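Local coordinates for protein endo alpha-1,4 polygalactosaminidase (Neosartorya fumigata, PDB 6OJ1) that cleaves alpha-1,4-linked galactosamine polymers as an endo-acting glycoside hydrolase and thereby disrupts microbial biofilms, at residues K117-N120 and N125-Q128; Q128-R133 and I167-F172; W34-G39 and A57-I62; S70-L75 and V82-S87; A251-A256 and T263-M268. All coordinates share one frame; numbering follows the deposited sequence.

Interaction 1: K117-N120 and N125-Q128; sequences KWLN and NVRQ. With NAG (2-acetamido-2-deoxy-beta-D-glucopyranose), chain C.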
# COMPACT_ATOMS: atom_id res chain seq x y z
N LYS A 117 -13.89 5.69 7.46
CA LYS A 117 -14.44 6.84 6.75
C LYS A 117 -13.38 7.51 5.88
O LYS A 117 -12.20 7.55 6.23
CB LYS A 117 -15.00 7.88 7.74
CG LYS A 117 -16.16 7.42 8.58
CD LYS A 117 -16.68 8.55 9.45
CE LYS A 117 -17.76 8.07 10.42
NZ LYS A 117 -19.02 7.74 9.70
N TRP A 118 -13.83 8.08 4.76
CA TRP A 118 -12.95 8.85 3.90
C TRP A 118 -12.45 10.11 4.62
O TRP A 118 -13.19 10.73 5.39
CB TRP A 118 -13.68 9.23 2.60
CG TRP A 118 -13.92 8.03 1.72
CD1 TRP A 118 -15.11 7.38 1.49
CD2 TRP A 118 -12.92 7.30 1.00
NE1 TRP A 118 -14.91 6.31 0.65
CE2 TRP A 118 -13.58 6.24 0.33
CE3 TRP A 118 -11.53 7.45 0.84
CZ2 TRP A 118 -12.90 5.34 -0.49
CZ3 TRP A 118 -10.85 6.55 0.03
CH2 TRP A 118 -11.54 5.50 -0.62
N LEU A 119 -11.19 10.47 4.38
CA LEU A 119 -10.61 11.67 4.97
C LEU A 119 -10.59 12.83 3.98
O LEU A 119 -10.42 12.63 2.78
CB LEU A 119 -9.18 11.42 5.43
CG LEU A 119 -9.06 10.42 6.58
CD1 LEU A 119 -7.58 10.15 6.85
CD2 LEU A 119 -9.79 10.98 7.80
N ASN A 120 -10.71 14.04 4.52
CA ASN A 120 -10.37 15.22 3.72
C ASN A 120 -8.85 15.32 3.70
O ASN A 120 -8.22 15.88 4.60
CB ASN A 120 -11.01 16.48 4.29
CG ASN A 120 -10.73 17.70 3.44
OD1 ASN A 120 -10.00 17.62 2.45
ND2 ASN A 120 -11.31 18.81 3.80
N ASN A 125 -5.05 19.30 9.33
CA ASN A 125 -5.02 18.39 10.47
C ASN A 125 -4.75 16.96 10.02
O ASN A 125 -3.97 16.23 10.65
CB ASN A 125 -6.33 18.47 11.24
CG ASN A 125 -6.25 17.75 12.59
OD1 ASN A 125 -5.39 18.05 13.43
ND2 ASN A 125 -7.15 16.80 12.81
N VAL A 126 -5.41 16.52 8.94
CA VAL A 126 -5.14 15.20 8.38
C VAL A 126 -3.68 15.10 7.96
O VAL A 126 -2.99 14.11 8.25
CB VAL A 126 -6.09 14.92 7.20
CG1 VAL A 126 -5.64 13.65 6.42
CG2 VAL A 126 -7.52 14.71 7.73
N ARG A 127 -3.18 16.11 7.25
CA ARG A 127 -1.80 16.07 6.80
C ARG A 127 -0.83 16.00 7.98
O ARG A 127 0.16 15.25 7.93
CB ARG A 127 -1.53 17.27 5.90
CG ARG A 127 -2.27 17.08 4.58
CD ARG A 127 -1.89 18.12 3.57
NE ARG A 127 -2.44 17.81 2.25
CZ ARG A 127 -1.89 18.25 1.12
NH1 ARG A 127 -0.78 18.98 1.17
NH2 ARG A 127 -2.44 17.95 -0.05
N GLN A 128 -1.11 16.72 9.07
CA GLN A 128 -0.23 16.65 10.23
C GLN A 128 -0.28 15.28 10.89
O GLN A 128 0.74 14.77 11.36
CB GLN A 128 -0.56 17.74 11.25
CG GLN A 128 0.42 17.80 12.43
CD GLN A 128 1.87 18.02 12.01
OE1 GLN A 128 2.19 19.01 11.36
NE2 GLN A 128 2.75 17.08 12.37
C1 NAG C . -11.06 20.01 3.02
C2 NAG C . -12.32 20.85 2.91
C3 NAG C . -12.03 22.12 2.12
C4 NAG C . -10.84 22.88 2.70
C5 NAG C . -9.64 21.95 2.92
C6 NAG C . -8.55 22.60 3.75
C7 NAG C . -14.59 19.92 2.88
C8 NAG C . -15.59 19.12 2.09
N2 NAG C . -13.40 20.10 2.30
O3 NAG C . -13.19 22.95 2.16
O4 NAG C . -10.44 23.86 1.75
O5 NAG C . -10.03 20.77 3.63
O6 NAG C . -8.94 22.77 5.10
O7 NAG C . -14.85 20.38 3.98
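Asn120 carries a glycan on its side chain, yet it meets Val126 through its backbone oxygen. The contact spans a short strand-to-helix connection. Strand 116-119, the middle strand of a small three-stranded antiparallel sheet, ends here, and helix 124-140 of the (beta/alpha)-barrel starts a few residues later. Val126 reaches back from the first turn of the helix. Its CG2 lies 3.4 Å from Asn120 O, a van der Waals approach. CG2 comes nearest the oxygen, while Val126 CG1 packs on Leu119 CD1 at 4.0 Å and also lies 3.9 Å from Asn120 O. CG1 is anti to the backbone N of Val126 (chi1 169°), which leaves CG2 beside that N. Leu119 also rests on Phe101 of a loop and on Leu106 of strand 106-109. The start of the helix is tied separately, by a hydrogen bond from Val126 N to Ser123 OG. The Asn120 side chain is held by a hydrogen bond between its OD1 and Ser122 N. That bond is consistent with a fixed orientation of the amide that carries the glycan. The N-acetylglucosamine is attached covalently, with Asn120 ND2 1.5 Å from its C1.

Interaction 2: Q128-R133 and I167-F172; sequences QIMLDR and ISFVNF. With NAG (2-acetamido-2-deoxy-beta-D-glucopyranose), chain E.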
# COMPACT_ATOMS: atom_id res chain seq x y z
N GLN A 128 -1.11 16.72 9.07
CA GLN A 128 -0.23 16.65 10.23
C GLN A 128 -0.28 15.28 10.89
O GLN A 128 0.74 14.77 11.36
CB GLN A 128 -0.56 17.74 11.25
CG GLN A 128 0.42 17.80 12.43
CD GLN A 128 1.87 18.02 12.01
OE1 GLN A 128 2.19 19.01 11.36
NE2 GLN A 128 2.75 17.08 12.37
N ILE A 129 -1.47 14.66 10.95
CA ILE A 129 -1.55 13.30 11.48
C ILE A 129 -0.71 12.35 10.64
O ILE A 129 -0.01 11.48 11.17
CB ILE A 129 -3.02 12.83 11.56
CG1 ILE A 129 -3.79 13.65 12.61
CG2 ILE A 129 -3.11 11.30 11.88
CD1 ILE A 129 -5.31 13.50 12.47
N MET A 130 -0.76 12.50 9.31
CA MET A 130 0.04 11.62 8.46
C MET A 130 1.53 11.88 8.65
O MET A 130 2.33 10.93 8.56
CB MET A 130 -0.34 11.77 6.99
CG MET A 130 -1.81 11.40 6.73
SD MET A 130 -2.29 9.84 7.52
CE MET A 130 -4.07 10.06 7.70
N LEU A 131 1.93 13.13 8.91
CA LEU A 131 3.32 13.38 9.26
C LEU A 131 3.70 12.69 10.56
O LEU A 131 4.80 12.15 10.68
CB LEU A 131 3.60 14.88 9.37
CG LEU A 131 3.51 15.69 8.09
CD1 LEU A 131 3.77 17.15 8.41
CD2 LEU A 131 4.52 15.17 7.07
N ASP A 132 2.80 12.72 11.55
CA ASP A 132 3.04 11.99 12.80
C ASP A 132 3.20 10.49 12.54
O ASP A 132 4.05 9.83 13.16
CB ASP A 132 1.90 12.21 13.80
CG ASP A 132 1.79 13.64 14.30
OD1 ASP A 132 2.68 14.48 14.03
OD2 ASP A 132 0.77 13.93 14.97
N ARG A 133 2.38 9.93 11.64
CA ARG A 133 2.49 8.51 11.33
C ARG A 133 3.78 8.21 10.59
O ARG A 133 4.40 7.16 10.83
CB ARG A 133 1.27 8.05 10.51
CG ARG A 133 -0.02 7.96 11.36
CD ARG A 133 -1.26 7.64 10.52
NE ARG A 133 -2.45 7.50 11.35
CZ ARG A 133 -3.62 7.04 10.92
NH1 ARG A 133 -3.79 6.71 9.64
NH2 ARG A 133 -4.64 6.93 11.77
N ILE A 167 -3.25 13.93 -6.02
CA ILE A 167 -1.91 14.20 -6.54
C ILE A 167 -1.14 15.07 -5.55
O ILE A 167 0.00 14.77 -5.20
CB ILE A 167 -1.99 14.86 -7.93
CG1 ILE A 167 -2.50 13.85 -8.96
CG2 ILE A 167 -0.62 15.35 -8.36
CD1 ILE A 167 -3.08 14.47 -10.25
N SER A 168 -1.76 16.16 -5.08
CA SER A 168 -1.13 17.02 -4.09
C SER A 168 -0.77 16.21 -2.85
O SER A 168 0.34 16.33 -2.31
CB SER A 168 -2.08 18.17 -3.71
OG SER A 168 -1.59 18.92 -2.60
N PHE A 169 -1.71 15.39 -2.38
CA PHE A 169 -1.54 14.64 -1.14
C PHE A 169 -0.45 13.59 -1.29
O PHE A 169 0.42 13.46 -0.41
CB PHE A 169 -2.87 13.98 -0.78
CG PHE A 169 -2.89 13.26 0.55
CD1 PHE A 169 -2.54 13.91 1.74
CD2 PHE A 169 -3.31 11.94 0.61
CE1 PHE A 169 -2.60 13.23 2.97
CE2 PHE A 169 -3.37 11.26 1.83
CZ PHE A 169 -3.02 11.92 3.00
N VAL A 170 -0.46 12.85 -2.40
CA VAL A 170 0.52 11.79 -2.60
C VAL A 170 1.92 12.40 -2.71
O VAL A 170 2.88 11.88 -2.14
CB VAL A 170 0.14 10.94 -3.82
CG1 VAL A 170 1.33 10.11 -4.30
CG2 VAL A 170 -1.07 10.03 -3.50
N ASN A 171 2.06 13.51 -3.44
CA ASN A 171 3.38 14.10 -3.54
C ASN A 171 3.83 14.69 -2.20
O ASN A 171 5.02 14.63 -1.87
CB ASN A 171 3.41 15.15 -4.65
CG ASN A 171 3.56 14.52 -6.02
OD1 ASN A 171 4.36 13.59 -6.20
ND2 ASN A 171 2.80 15.01 -7.00
N PHE A 172 2.88 15.22 -1.42
CA PHE A 172 3.17 15.66 -0.05
C PHE A 172 3.68 14.50 0.80
O PHE A 172 4.70 14.63 1.50
CB PHE A 172 1.91 16.26 0.57
CG PHE A 172 1.90 16.29 2.08
CD1 PHE A 172 2.50 17.34 2.76
CD2 PHE A 172 1.25 15.30 2.81
CE1 PHE A 172 2.48 17.38 4.15
CE2 PHE A 172 1.22 15.33 4.19
CZ PHE A 172 1.84 16.38 4.86
C1 NAG E . 5.49 18.30 -11.21
C2 NAG E . 4.34 17.54 -10.52
C3 NAG E . 3.35 16.96 -11.55
C4 NAG E . 2.91 18.05 -12.52
C5 NAG E . 4.14 18.69 -13.16
C6 NAG E . 3.81 19.77 -14.17
C7 NAG E . 5.52 15.40 -10.02
C8 NAG E . 5.95 14.47 -8.93
N2 NAG E . 4.84 16.50 -9.63
O3 NAG E . 2.23 16.43 -10.85
O4 NAG E . 2.01 17.60 -13.53
O5 NAG E . 4.95 19.27 -12.14
O6 NAG E . 3.53 21.01 -13.53
O7 NAG E . 5.76 15.17 -11.21
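This is a side-by-side packing of two barrel helices, 124-140 and 163-179, and it is wholly apolar. The backbones stay well apart, with the nearest CA atoms, those of Leu131 and Phe172, 9.6 Å from each other. Two phenylalanines bridge the gap. The Phe172 ring puts its CZ corner against the branched end of Leu131, 3.7 Å from Leu131 CD2. The CG of the same leucine is equally near, so Phe172 CZ lies at the fork of the side chain. Phe172 CG is anti to the backbone N (chi1 159°), which sends the ring out from its helix toward the leucine. Deeper in, Met130 CG lies at the edge of the Phe169 ring, close to its plane and 4.0 Å from Phe169 CZ. These two side chains cross at roughly a right angle. In the (beta/alpha)-barrel such helices form the outer layer around the strands. Met130 turns inward here and also touches Phe86 of strand 81-87. Arg127, one turn before Leu131, makes a cation-pi contact with Phe172. On the other side of helix 163-179, Asn171 OD1 comes within 3.3 Å of C8 of an N-acetylglucosamine, a van der Waals approach to its acetyl methyl. The amide's hydrogen bonds go to Ser195 O and Asn199 ND2. Gln128 NE2 donates to Asp132 OD1 at 3.1 Å, approaching from above the carboxylate plane, a bond between successive turns of helix 124-140.

Interaction 3: W34-G39 and A57-I62; sequences WQPAVG and AEIYDI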
# COMPACT_ATOMS: atom_id res chain seq x y z
N TRP A 34 16.52 3.91 -1.31
CA TRP A 34 16.17 2.51 -1.57
C TRP A 34 15.18 2.45 -2.73
O TRP A 34 14.02 2.84 -2.60
CB TRP A 34 15.58 1.85 -0.33
CG TRP A 34 15.00 0.48 -0.64
CD1 TRP A 34 15.61 -0.51 -1.36
CD2 TRP A 34 13.72 -0.02 -0.26
NE1 TRP A 34 14.78 -1.61 -1.44
CE2 TRP A 34 13.61 -1.33 -0.78
CE3 TRP A 34 12.65 0.50 0.48
CZ2 TRP A 34 12.48 -2.12 -0.59
CZ3 TRP A 34 11.52 -0.29 0.67
CH2 TRP A 34 11.44 -1.59 0.14
N GLN A 35 15.66 1.93 -3.87
CA GLN A 35 14.80 1.66 -5.03
C GLN A 35 14.81 0.16 -5.30
O GLN A 35 15.74 -0.35 -5.95
CB GLN A 35 15.27 2.43 -6.26
CG GLN A 35 14.49 2.08 -7.52
CD GLN A 35 13.00 2.36 -7.40
OE1 GLN A 35 12.58 3.52 -7.43
NE2 GLN A 35 12.19 1.30 -7.27
N PRO A 36 13.81 -0.59 -4.82
CA PRO A 36 13.79 -2.04 -5.08
C PRO A 36 13.70 -2.34 -6.57
O PRO A 36 13.18 -1.56 -7.37
CB PRO A 36 12.55 -2.51 -4.33
CG PRO A 36 11.65 -1.27 -4.27
CD PRO A 36 12.63 -0.13 -4.07
N ALA A 37 14.23 -3.50 -6.95
CA ALA A 37 14.29 -3.85 -8.36
C ALA A 37 12.94 -4.37 -8.84
O ALA A 37 12.15 -4.91 -8.07
CB ALA A 37 15.37 -4.90 -8.62
N VAL A 38 12.68 -4.18 -10.14
CA VAL A 38 11.54 -4.83 -10.78
C VAL A 38 11.62 -6.33 -10.52
O VAL A 38 12.69 -6.93 -10.60
CB VAL A 38 11.53 -4.53 -12.29
CG1 VAL A 38 10.48 -5.39 -13.00
CG2 VAL A 38 11.27 -3.05 -12.54
N GLY A 39 10.48 -6.93 -10.19
CA GLY A 39 10.42 -8.36 -9.98
C GLY A 39 10.77 -8.84 -8.59
O GLY A 39 10.73 -10.06 -8.34
N ALA A 57 10.73 -14.14 0.98
CA ALA A 57 10.54 -12.94 0.19
C ALA A 57 11.51 -11.86 0.64
O ALA A 57 11.79 -11.74 1.84
CB ALA A 57 9.10 -12.42 0.32
N GLU A 58 12.00 -11.06 -0.31
CA GLU A 58 12.97 -10.02 0.03
C GLU A 58 12.31 -8.84 0.73
O GLU A 58 12.99 -8.12 1.47
CB GLU A 58 13.67 -9.48 -1.22
CG GLU A 58 14.68 -10.39 -1.87
CD GLU A 58 15.40 -9.69 -3.02
OE1 GLU A 58 15.93 -8.58 -2.80
OE2 GLU A 58 15.39 -10.24 -4.14
N ILE A 59 11.03 -8.60 0.48
CA ILE A 59 10.33 -7.44 1.00
C ILE A 59 9.08 -7.91 1.73
O ILE A 59 8.33 -8.73 1.20
CB ILE A 59 9.94 -6.45 -0.12
CG1 ILE A 59 11.18 -5.82 -0.76
CG2 ILE A 59 9.01 -5.39 0.43
CD1 ILE A 59 10.87 -5.04 -2.05
N TYR A 60 8.87 -7.40 2.94
CA TYR A 60 7.66 -7.65 3.71
C TYR A 60 6.92 -6.33 3.90
O TYR A 60 7.52 -5.37 4.37
CB TYR A 60 7.96 -8.26 5.08
CG TYR A 60 8.14 -9.77 5.11
CD1 TYR A 60 9.11 -10.40 4.35
CD2 TYR A 60 7.34 -10.56 5.94
CE1 TYR A 60 9.27 -11.78 4.40
CE2 TYR A 60 7.49 -11.93 5.98
CZ TYR A 60 8.46 -12.53 5.21
OH TYR A 60 8.63 -13.90 5.25
N ASP A 61 5.63 -6.31 3.55
CA ASP A 61 4.75 -5.15 3.75
C ASP A 61 3.85 -5.51 4.93
O ASP A 61 3.06 -6.47 4.85
CB ASP A 61 3.97 -4.87 2.47
CG ASP A 61 3.09 -3.63 2.55
OD1 ASP A 61 2.97 -3.01 3.62
OD2 ASP A 61 2.52 -3.27 1.49
N ILE A 62 3.98 -4.79 6.04
CA ILE A 62 3.28 -5.12 7.27
C ILE A 62 2.71 -3.84 7.89
O ILE A 62 3.12 -2.72 7.57
CB ILE A 62 4.19 -5.83 8.29
CG1 ILE A 62 5.36 -4.92 8.68
CG2 ILE A 62 4.72 -7.16 7.71
CD1 ILE A 62 6.34 -5.55 9.70
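The indole of Trp34 meets Ile59 at its edge and has Pro36 of its own segment over one face. Ile59 CD1 lies near the ring plane, 3.6 Å from Trp34 CZ2. Ile59 CG1 follows in the plane at 3.9 Å from the same Trp34 CZ2, so the end of the isoleucine points at the six-membered ring from outside its rim. On the face, Pro36 CD stands 3.6 Å above the Trp34 plane, displaced toward the rim. Pro36 also takes part across the contact, for its CB is 3.8 Å from Ile59 CD1. This one methyl thus touches the indole edge and the proline ring, which lie side by side. Ile59 CG1 is anti to the carbonyl carbon (chi1 -66°), and the chain then runs extended to bring CD1 to this point. In the loop, Gln35 NE2 donates to Pro36 O at 3.0 Å, nearly straight at 173°, and meets a lone pair of that oxygen in the carbonyl plane. The same NE2 also bonds Gln201 O. Lys81 makes a cation-pi contact with the indole, and the Trp202 ring meets it with the planes at about 55°. The contact belongs to the (beta/alpha)-barrel, at the end where strand 59-63 begins. Segment 34-39 has no regular structure and leads into strand 42-45. Ile59 touches Trp42 of that strand and Ile83 of strand 81-87; those two strands flank strand 59-63 in the sheet.

Interaction 4: S70-L75 and V82-S87; sequences STIAGL and VICYFS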
# COMPACT_ATOMS: atom_id res chain seq x y z
N SER A 70 11.19 -4.34 17.11
CA SER A 70 11.98 -5.56 17.14
C SER A 70 11.64 -6.48 15.97
O SER A 70 12.51 -7.19 15.45
CB SER A 70 11.76 -6.28 18.47
OG SER A 70 12.26 -7.60 18.41
N THR A 71 10.37 -6.52 15.57
CA THR A 71 9.97 -7.31 14.41
C THR A 71 10.58 -6.75 13.13
O THR A 71 11.10 -7.50 12.30
CB THR A 71 8.44 -7.35 14.30
OG1 THR A 71 7.90 -8.08 15.42
CG2 THR A 71 8.00 -8.01 13.00
N ILE A 72 10.55 -5.43 12.98
CA ILE A 72 11.09 -4.79 11.79
C ILE A 72 12.60 -4.98 11.72
O ILE A 72 13.15 -5.38 10.69
CB ILE A 72 10.69 -3.30 11.78
CG1 ILE A 72 9.17 -3.18 11.67
CG2 ILE A 72 11.39 -2.54 10.64
CD1 ILE A 72 8.64 -1.78 11.92
N ALA A 73 13.30 -4.74 12.83
CA ALA A 73 14.74 -4.96 12.85
C ALA A 73 15.09 -6.42 12.60
O ALA A 73 16.10 -6.73 11.95
CB ALA A 73 15.32 -4.47 14.18
N GLY A 74 14.27 -7.34 13.12
CA GLY A 74 14.54 -8.76 12.91
C GLY A 74 14.48 -9.15 11.44
O GLY A 74 15.28 -9.96 10.97
N LEU A 75 13.51 -8.58 10.71
CA LEU A 75 13.45 -8.79 9.27
C LEU A 75 14.69 -8.23 8.58
O LEU A 75 15.29 -8.89 7.72
CB LEU A 75 12.18 -8.16 8.70
CG LEU A 75 10.87 -8.92 8.98
CD1 LEU A 75 9.67 -8.05 8.66
CD2 LEU A 75 10.80 -10.23 8.20
N VAL A 82 11.55 -3.75 4.81
CA VAL A 82 10.24 -3.67 5.44
C VAL A 82 9.53 -2.41 4.96
O VAL A 82 10.02 -1.29 5.15
CB VAL A 82 10.35 -3.68 6.98
CG1 VAL A 82 8.94 -3.67 7.59
CG2 VAL A 82 11.15 -4.89 7.45
N ILE A 83 8.37 -2.61 4.33
CA ILE A 83 7.45 -1.54 3.97
C ILE A 83 6.37 -1.51 5.02
O ILE A 83 5.83 -2.57 5.39
CB ILE A 83 6.85 -1.77 2.57
CG1 ILE A 83 7.93 -1.74 1.49
CG2 ILE A 83 5.77 -0.73 2.25
CD1 ILE A 83 7.41 -2.10 0.08
N CYS A 84 6.05 -0.33 5.53
CA CYS A 84 5.08 -0.18 6.60
C CYS A 84 3.80 0.40 6.03
O CYS A 84 3.79 1.54 5.53
CB CYS A 84 5.65 0.70 7.71
SG CYS A 84 7.00 -0.19 8.56
N TYR A 85 2.75 -0.40 6.08
CA TYR A 85 1.42 -0.03 5.60
C TYR A 85 0.72 0.89 6.60
O TYR A 85 0.74 0.65 7.81
CB TYR A 85 0.59 -1.31 5.39
CG TYR A 85 -0.90 -1.04 5.23
CD1 TYR A 85 -1.73 -0.94 6.35
CD2 TYR A 85 -1.45 -0.84 3.98
CE1 TYR A 85 -3.10 -0.64 6.21
CE2 TYR A 85 -2.80 -0.55 3.83
CZ TYR A 85 -3.62 -0.46 4.95
OH TYR A 85 -4.96 -0.15 4.81
N PHE A 86 0.04 1.92 6.09
CA PHE A 86 -0.93 2.63 6.91
C PHE A 86 -1.94 3.27 5.96
O PHE A 86 -1.70 3.38 4.76
CB PHE A 86 -0.26 3.69 7.80
CG PHE A 86 0.29 4.89 7.03
CD1 PHE A 86 1.57 4.86 6.49
CD2 PHE A 86 -0.47 6.06 6.90
CE1 PHE A 86 2.08 5.97 5.80
CE2 PHE A 86 0.03 7.16 6.22
CZ PHE A 86 1.31 7.12 5.67
N SER A 87 -3.09 3.63 6.50
CA SER A 87 -4.11 4.28 5.69
C SER A 87 -3.91 5.78 5.74
O SER A 87 -4.02 6.38 6.81
CB SER A 87 -5.52 3.93 6.16
OG SER A 87 -6.46 4.54 5.28
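Ile72 and Val82 cross at about a right angle, and so do Leu75 and Val82. Val82 CG2 touches both Leu75 and Ile72, while CG1 adds a contact to Ile72. The contact belongs to a beta-alpha-beta unit of the (beta/alpha)-barrel, made of strand 59-63, helix 69-77 and strand 81-87. The segments of helix and returning strand run roughly antiparallel, at 150°, and their axes approach to 9.6 Å. Val82 CG2 turns toward Leu75, 3.6 Å from Leu75 CB and 3.7 Å from Leu75 CD1. Val82 CG1 faces Ile72, at 4.1 Å from Ile72 CG1. Ile72 CG2 lies 4.0 Å from Val82 CG2. The two branches of Ile72 part company: CG2 is anti to the backbone N, while CG1 (chi1 -64°) lies beside it and carries CD1 along the strand toward Cys84. All four residues are buried, and the contact is mainly apolar; Ile72 O also lies 3.8 Å from Val82 CG2. Leu75 extends the patch to Leu50 and Thr53. Cys84 forms a disulfide with Cys142, which ties strand 81-87 to the loop before strand 144-148. Its sulfur still touches the helix, with Cys84 SG 4.1 Å from Ile72 CD1.

Interaction 5: A251-A256 and T263-M268; sequences AACDFA and TVIKNM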
# COMPACT_ATOMS: atom_id res chain seq x y z
N ALA A 251 -5.16 -17.12 -14.03
CA ALA A 251 -5.80 -15.82 -14.24
C ALA A 251 -5.10 -14.72 -13.45
O ALA A 251 -5.00 -13.58 -13.92
CB ALA A 251 -7.28 -15.90 -13.86
N ALA A 252 -4.62 -15.04 -12.25
CA ALA A 252 -3.95 -14.05 -11.42
C ALA A 252 -2.53 -13.77 -11.86
O ALA A 252 -2.00 -12.68 -11.58
CB ALA A 252 -3.94 -14.53 -9.96
N CYS A 253 -1.90 -14.70 -12.58
CA CYS A 253 -0.46 -14.72 -12.78
C CYS A 253 -0.02 -14.42 -14.19
O CYS A 253 1.08 -13.92 -14.39
CB CYS A 253 0.11 -16.09 -12.40
SG CYS A 253 0.18 -16.40 -10.64
N ASP A 254 -0.85 -14.76 -15.17
CA ASP A 254 -0.46 -14.73 -16.57
C ASP A 254 -1.24 -13.62 -17.26
O ASP A 254 -2.44 -13.75 -17.51
CB ASP A 254 -0.70 -16.09 -17.22
CG ASP A 254 0.11 -17.20 -16.58
OD1 ASP A 254 1.24 -16.92 -16.09
OD2 ASP A 254 -0.36 -18.36 -16.55
N PHE A 255 -0.55 -12.51 -17.52
CA PHE A 255 -1.10 -11.39 -18.25
C PHE A 255 0.06 -10.70 -18.95
O PHE A 255 1.23 -10.96 -18.65
CB PHE A 255 -1.86 -10.42 -17.34
CG PHE A 255 -1.13 -10.09 -16.06
CD1 PHE A 255 -1.29 -10.88 -14.93
CD2 PHE A 255 -0.30 -8.98 -15.99
CE1 PHE A 255 -0.63 -10.58 -13.75
CE2 PHE A 255 0.36 -8.68 -14.81
CZ PHE A 255 0.19 -9.48 -13.69
N ALA A 256 -0.27 -9.84 -19.91
CA ALA A 256 0.76 -9.14 -20.67
C ALA A 256 1.75 -8.46 -19.73
O ALA A 256 1.36 -7.63 -18.90
CB ALA A 256 0.12 -8.11 -21.61
N THR A 263 3.88 -10.65 -8.15
CA THR A 263 2.53 -11.07 -7.81
C THR A 263 2.53 -11.90 -6.53
O THR A 263 3.39 -12.76 -6.33
CB THR A 263 1.92 -11.87 -8.96
OG1 THR A 263 1.84 -11.04 -10.13
CG2 THR A 263 0.51 -12.35 -8.59
N VAL A 264 1.56 -11.61 -5.66
CA VAL A 264 1.18 -12.52 -4.58
C VAL A 264 -0.29 -12.87 -4.73
O VAL A 264 -1.12 -12.02 -5.09
CB VAL A 264 1.44 -11.93 -3.18
CG1 VAL A 264 2.93 -11.95 -2.87
CG2 VAL A 264 0.86 -10.51 -3.05
N ILE A 265 -0.62 -14.12 -4.45
CA ILE A 265 -2.00 -14.56 -4.32
C ILE A 265 -2.32 -14.61 -2.83
O ILE A 265 -1.59 -15.25 -2.06
CB ILE A 265 -2.20 -15.93 -4.99
CG1 ILE A 265 -1.98 -15.79 -6.50
CG2 ILE A 265 -3.56 -16.50 -4.69
CD1 ILE A 265 -1.60 -17.08 -7.18
N LYS A 266 -3.37 -13.90 -2.41
CA LYS A 266 -3.64 -13.69 -0.99
C LYS A 266 -5.11 -13.93 -0.69
O LYS A 266 -5.97 -13.87 -1.57
CB LYS A 266 -3.26 -12.25 -0.54
CG LYS A 266 -1.81 -11.86 -0.76
CD LYS A 266 -0.91 -12.62 0.22
CE LYS A 266 -1.18 -12.20 1.67
NZ LYS A 266 -0.17 -12.87 2.57
N ASN A 267 -5.40 -14.18 0.59
CA ASN A 267 -6.75 -13.99 1.11
C ASN A 267 -7.10 -12.51 1.15
O ASN A 267 -6.22 -11.66 1.34
CB ASN A 267 -6.88 -14.56 2.52
CG ASN A 267 -6.73 -16.05 2.57
OD1 ASN A 267 -7.31 -16.77 1.76
ND2 ASN A 267 -5.95 -16.53 3.54
N MET A 268 -8.40 -12.20 1.03
CA MET A 268 -8.84 -10.81 1.10
C MET A 268 -8.53 -10.19 2.46
O MET A 268 -8.37 -8.96 2.56
CB MET A 268 -10.35 -10.72 0.80
CG MET A 268 -10.92 -9.31 0.83
SD MET A 268 -10.57 -8.34 -0.66
CE MET A 268 -11.54 -9.20 -1.88
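The last beta-alpha-beta unit of the barrel, strand 227-231, helix 246-253 and strand 261-266, is closed by this contact. The end of the helix, at Ala252 and Cys253, rests on Thr263 and Ile265 of the strand that follows. Thr263 and Ile265 are alternate residues of the strand, and their CB atoms are on the same side of it, facing the helix. Ile265 is met twice. Its CG1 lies 4.2 Å from Ala252 CB, and its CD1 lies 3.9 Å from Cys253 SG. CG1 is anti to the carbonyl carbon (chi1 -65°), and the extended chain beyond it reaches the sulfur. Cys253 is joined in a disulfide to Cys277, the last residue of the chain. The C-terminal end is thereby fastened to the end of helix 246-253, while strand 274-275 pairs antiparallel with strand 261-266. Beyond the helix the chain leaves helical geometry at Asp254 and brings in Phe255. The edge of the Phe255 ring faces Thr263 OG1, with Phe255 CZ 4.2 Å away and the oxygen near the ring plane. This is a loose contact, and the hydroxyl has its hydrogen-bond partner in His229 ND1. Phe255 also meets Phe261 edge to face. Ala252 O lies in the plane of the Phe255 ring, at its edge. This oxygen is buried by the contact and has no hydrogen-bond partner in the model. Across the segments it faces a methyl group, Thr263 CG2, at 3.9 Å.

How the interactions relate
Interactions 1 and 2 both use helix 124-140 and share Gln128. Their centres are 9 Å apart, and Arg127 NH2 of the first lies 2.9 Å from Ser168 OG of the second, a probable hydrogen bond. Interactions 3 and 4 meet in the barrel sheet, where strands 59-63 and 81-87 are neighbours. Ile62 O is 2.8 Å from Tyr85 N there. Interaction 2 reaches interaction 4 where Met130 SD packs on Phe86 CE2 at 3.8 Å. Interaction 5 reaches the same sheet but touches none of the others. Its centre is about 32 Å from that of interaction 1, on the opposite side of the chain's centre. A glycan is attached in interaction 1, and N-acetylglucosamine also lies near interactions 2 and 3.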